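Long-range contact in homospermidine synthase (Legionella pneumophila subsp. pneumophila str. Philadelphia 1, PDB 2PH5), which probably makes the polyamine homospermidine, and binds NAD in a Rossmann-type nucleotide-binding domain: residues A[261-266]-A[295-300]. Residues are numbered along the deposited sequence; the frame is centred on the assembly and turned at random.
Sequences PQCAIY and ETISLT
Within the part of the chain assigned to the saccharopine dehydrogenase C-terminal family, the turn leading into strand 264-267, the middle strand of a three-stranded antiparallel sheet, packs against helix 295-302 through Ile297, Cys263, Ala264, Pro261 and Thr300. Ile297 does most of the work by dividing its two branches. Ile297 CG2, placed anti to the backbone N, meets Cys263 SG at 3.6 Å and the CB corner of the Pro261 ring at 3.9 Å. The other branch folds back (chi1 -51°, chi2 -48°) and places Ile297 CD1 beside Ala264 CB; the modelled 3.2 Å is shorter than methyl groups normally allow, and its exact value is doubtful. One turn further along the helix, Thr300 turns its methyl toward the turn, with Thr300 CG2 3.6 Å from Cys263 CB, so that Cys263 touches both helix residues. The hydroxyl of Thr300 goes back to its own helix: Thr300 OG1 bonds Thr296 O at 2.7 Å, tilted 29° from the carbonyl plane, while Thr300 N reaches the same oxygen from the opposite face. Arg314 of strand 311-322 touches both Cys263 and Thr300. Glu295 OE2 accepts a hydrogen bond from Gly161 N, next in sequence to the NAD-binding Pro160. No hydrogen bond joins the two segments; the turn, with the first residue of the strand, meets the helix through buried methyl, ring and sulfur surfaces, and the threonine's polar group is satisfied within the helix.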
ATOM      1  N   PRO A 261     -15.182 -26.102  12.124  1.00 62.51           N
ATOM      2  CA  PRO A 261     -14.069 -26.395  13.038  1.00 60.35           C
ATOM      3  C   PRO A 261     -14.265 -25.685  14.380  1.00 58.10           C
ATOM      4  O   PRO A 261     -14.452 -24.468  14.423  1.00 58.72           O
ATOM      5  CB  PRO A 261     -12.854 -25.882  12.267  1.00 61.39           C
ATOM      6  CG  PRO A 261     -13.419 -24.729  11.488  1.00 61.77           C
ATOM      7  CD  PRO A 261     -14.723 -25.290  10.980  1.00 62.31           C
ATOM      8  N   GLN A 262     -14.219 -26.451  15.467  1.00 55.30           N
ATOM      9  CA  GLN A 262     -14.417 -25.910  16.815  1.00 53.50           C
ATOM     10  C   GLN A 262     -13.325 -24.932  17.265  1.00 50.28           C
ATOM     11  O   GLN A 262     -13.590 -24.008  18.034  1.00 49.44           O
ATOM     12  CB  GLN A 262     -14.527 -27.062  17.830  1.00 55.55           C
ATOM     13  CG  GLN A 262     -13.285 -27.966  17.892  1.00 59.41           C
ATOM     14  CD  GLN A 262     -13.334 -28.993  19.023  1.00 60.67           C
ATOM     15  OE1 GLN A 262     -14.210 -29.862  19.057  1.00 62.35           O
ATOM     16  NE2 GLN A 262     -12.389 -28.891  19.951  1.00 58.61           N
ATOM     17  N   CYS A 263     -12.107 -25.138  16.771  1.00 46.53           N
ATOM     18  CA  CYS A 263     -10.957 -24.302  17.118  1.00 42.74           C
ATOM     19  C   CYS A 263     -10.876 -22.978  16.361  1.00 41.35           C
ATOM     20  O   CYS A 263     -10.192 -22.056  16.807  1.00 40.14           O
ATOM     21  CB  CYS A 263      -9.668 -25.065  16.842  1.00 41.66           C
ATOM     22  SG  CYS A 263      -9.341 -25.250  15.065  1.00 41.31           S
ATOM     23  N   ALA A 264     -11.555 -22.884  15.219  1.00 39.47           N
ATOM     24  CA  ALA A 264     -11.494 -21.674  14.401  1.00 37.86           C
ATOM     25  C   ALA A 264     -12.528 -20.595  14.667  1.00 37.27           C
ATOM     26  O   ALA A 264     -13.669 -20.854  15.054  1.00 37.96           O
ATOM     27  CB  ALA A 264     -11.524 -22.041  12.921  1.00 37.17           C
ATOM     28  N   ILE A 265     -12.096 -19.369  14.425  1.00 34.60           N
ATOM     29  CA  ILE A 265     -12.928 -18.205  14.597  1.00 33.03           C
ATOM     30  C   ILE A 265     -12.777 -17.432  13.292  1.00 30.26           C
ATOM     31  O   ILE A 265     -11.740 -17.505  12.633  1.00 28.23           O
ATOM     32  CB  ILE A 265     -12.442 -17.375  15.810  1.00 35.42           C
ATOM     33  CG1 ILE A 265     -13.217 -16.070  15.910  1.00 37.91           C
ATOM     34  CG2 ILE A 265     -10.946 -17.098  15.700  1.00 37.57           C
ATOM     35  CD1 ILE A 265     -12.669 -15.143  16.974  1.00 39.21           C
ATOM     36  N   TYR A 266     -13.821 -16.725  12.889  1.00 29.60           N
ATOM     37  CA  TYR A 266     -13.742 -15.972  11.652  1.00 28.47           C
ATOM     38  C   TYR A 266     -14.068 -14.519  11.889  1.00 28.08           C
ATOM     39  O   TYR A 266     -14.613 -14.153  12.926  1.00 26.26           O
ATOM     40  CB  TYR A 266     -14.685 -16.568  10.602  1.00 28.53           C
ATOM     41  CG  TYR A 266     -14.306 -17.977  10.210  1.00 32.11           C
ATOM     42  CD1 TYR A 266     -14.570 -19.051  11.061  1.00 33.76           C
ATOM     43  CD2 TYR A 266     -13.610 -18.232   9.027  1.00 31.27           C
ATOM     44  CE1 TYR A 266     -14.143 -20.339  10.754  1.00 33.16           C
ATOM     45  CE2 TYR A 266     -13.178 -19.519   8.712  1.00 31.88           C
ATOM     46  CZ  TYR A 266     -13.445 -20.563   9.580  1.00 32.57           C
ATOM     47  OH  TYR A 266     -12.988 -21.823   9.291  1.00 33.63           O
ATOM     48  N   GLU A 295      -3.324 -24.807   6.728  1.00 56.71           N
ATOM     49  CA  GLU A 295      -2.639 -25.325   7.905  1.00 56.18           C
ATOM     50  C   GLU A 295      -2.904 -24.563   9.207  1.00 54.88           C
ATOM     51  O   GLU A 295      -2.141 -24.689  10.168  1.00 55.24           O
ATOM     52  CB  GLU A 295      -1.126 -25.384   7.644  1.00 58.38           C
ATOM     53  CG  GLU A 295      -0.519 -26.785   7.778  1.00 59.62           C
ATOM     54  CD  GLU A 295       0.989 -26.813   7.564  1.00 59.15           C
ATOM     55  OE1 GLU A 295       1.589 -27.896   7.722  1.00 62.12           O
ATOM     56  OE2 GLU A 295       1.574 -25.761   7.240  1.00 56.85           O
ATOM     57  N   THR A 296      -3.970 -23.769   9.243  1.00 51.10           N
ATOM     58  CA  THR A 296      -4.293 -23.031  10.459  1.00 47.16           C
ATOM     59  C   THR A 296      -5.064 -23.953  11.398  1.00 44.83           C
ATOM     60  O   THR A 296      -4.726 -24.080  12.572  1.00 43.66           O
ATOM     61  CB  THR A 296      -5.159 -21.784  10.170  1.00 47.16           C
ATOM     62  OG1 THR A 296      -4.455 -20.909   9.283  1.00 48.32           O
ATOM     63  CG2 THR A 296      -5.470 -21.042  11.458  1.00 45.48           C
ATOM     64  N   ILE A 297      -6.090 -24.607  10.869  1.00 41.34           N
ATOM     65  CA  ILE A 297      -6.901 -25.508  11.670  1.00 39.83           C
ATOM     66  C   ILE A 297      -6.145 -26.780  12.044  1.00 39.08           C
ATOM     67  O   ILE A 297      -6.241 -27.267  13.173  1.00 35.56           O
ATOM     68  CB  ILE A 297      -8.182 -25.893  10.926  1.00 40.93           C
ATOM     69  CG1 ILE A 297      -8.886 -24.626  10.436  1.00 42.24           C
ATOM     70  CG2 ILE A 297      -9.083 -26.724  11.834  1.00 40.98           C
ATOM     71  CD1 ILE A 297      -9.026 -23.539  11.486  1.00 42.12           C
ATOM     72  N   SER A 298      -5.391 -27.310  11.088  1.00 39.62           N
ATOM     73  CA  SER A 298      -4.619 -28.523  11.315  1.00 40.37           C
ATOM     74  C   SER A 298      -3.547 -28.309  12.386  1.00 40.46           C
ATOM     75  O   SER A 298      -3.342 -29.169  13.240  1.00 42.38           O
ATOM     76  CB  SER A 298      -3.977 -28.989  10.007  1.00 40.36           C
ATOM     77  OG  SER A 298      -3.138 -27.982   9.466  1.00 44.55           O
ATOM     78  N   LEU A 299      -2.867 -27.169  12.352  1.00 39.03           N
ATOM     79  CA  LEU A 299      -1.834 -26.894  13.345  1.00 38.16           C
ATOM     80  C   LEU A 299      -2.441 -26.658  14.717  1.00 36.35           C
ATOM     81  O   LEU A 299      -1.947 -27.177  15.716  1.00 36.65           O
ATOM     82  CB  LEU A 299      -1.002 -25.669  12.949  1.00 39.55           C
ATOM     83  CG  LEU A 299      -0.039 -25.877  11.783  1.00 41.05           C
ATOM     84  CD1 LEU A 299       0.670 -24.575  11.442  1.00 42.88           C
ATOM     85  CD2 LEU A 299       0.960 -26.961  12.152  1.00 42.89           C
ATOM     86  N   THR A 300      -3.509 -25.872  14.765  1.00 33.76           N
ATOM     87  CA  THR A 300      -4.168 -25.571  16.030  1.00 31.01           C
ATOM     88  C   THR A 300      -4.573 -26.852  16.765  1.00 30.92           C
ATOM     89  O   THR A 300      -4.234 -27.030  17.938  1.00 30.53           O
ATOM     90  CB  THR A 300      -5.408 -24.684  15.811  1.00 28.93           C
ATOM     91  OG1 THR A 300      -5.008 -23.443  15.221  1.00 27.98           O
ATOM     92  CG2 THR A 300      -6.098 -24.404  17.131  1.00 29.26           C
TER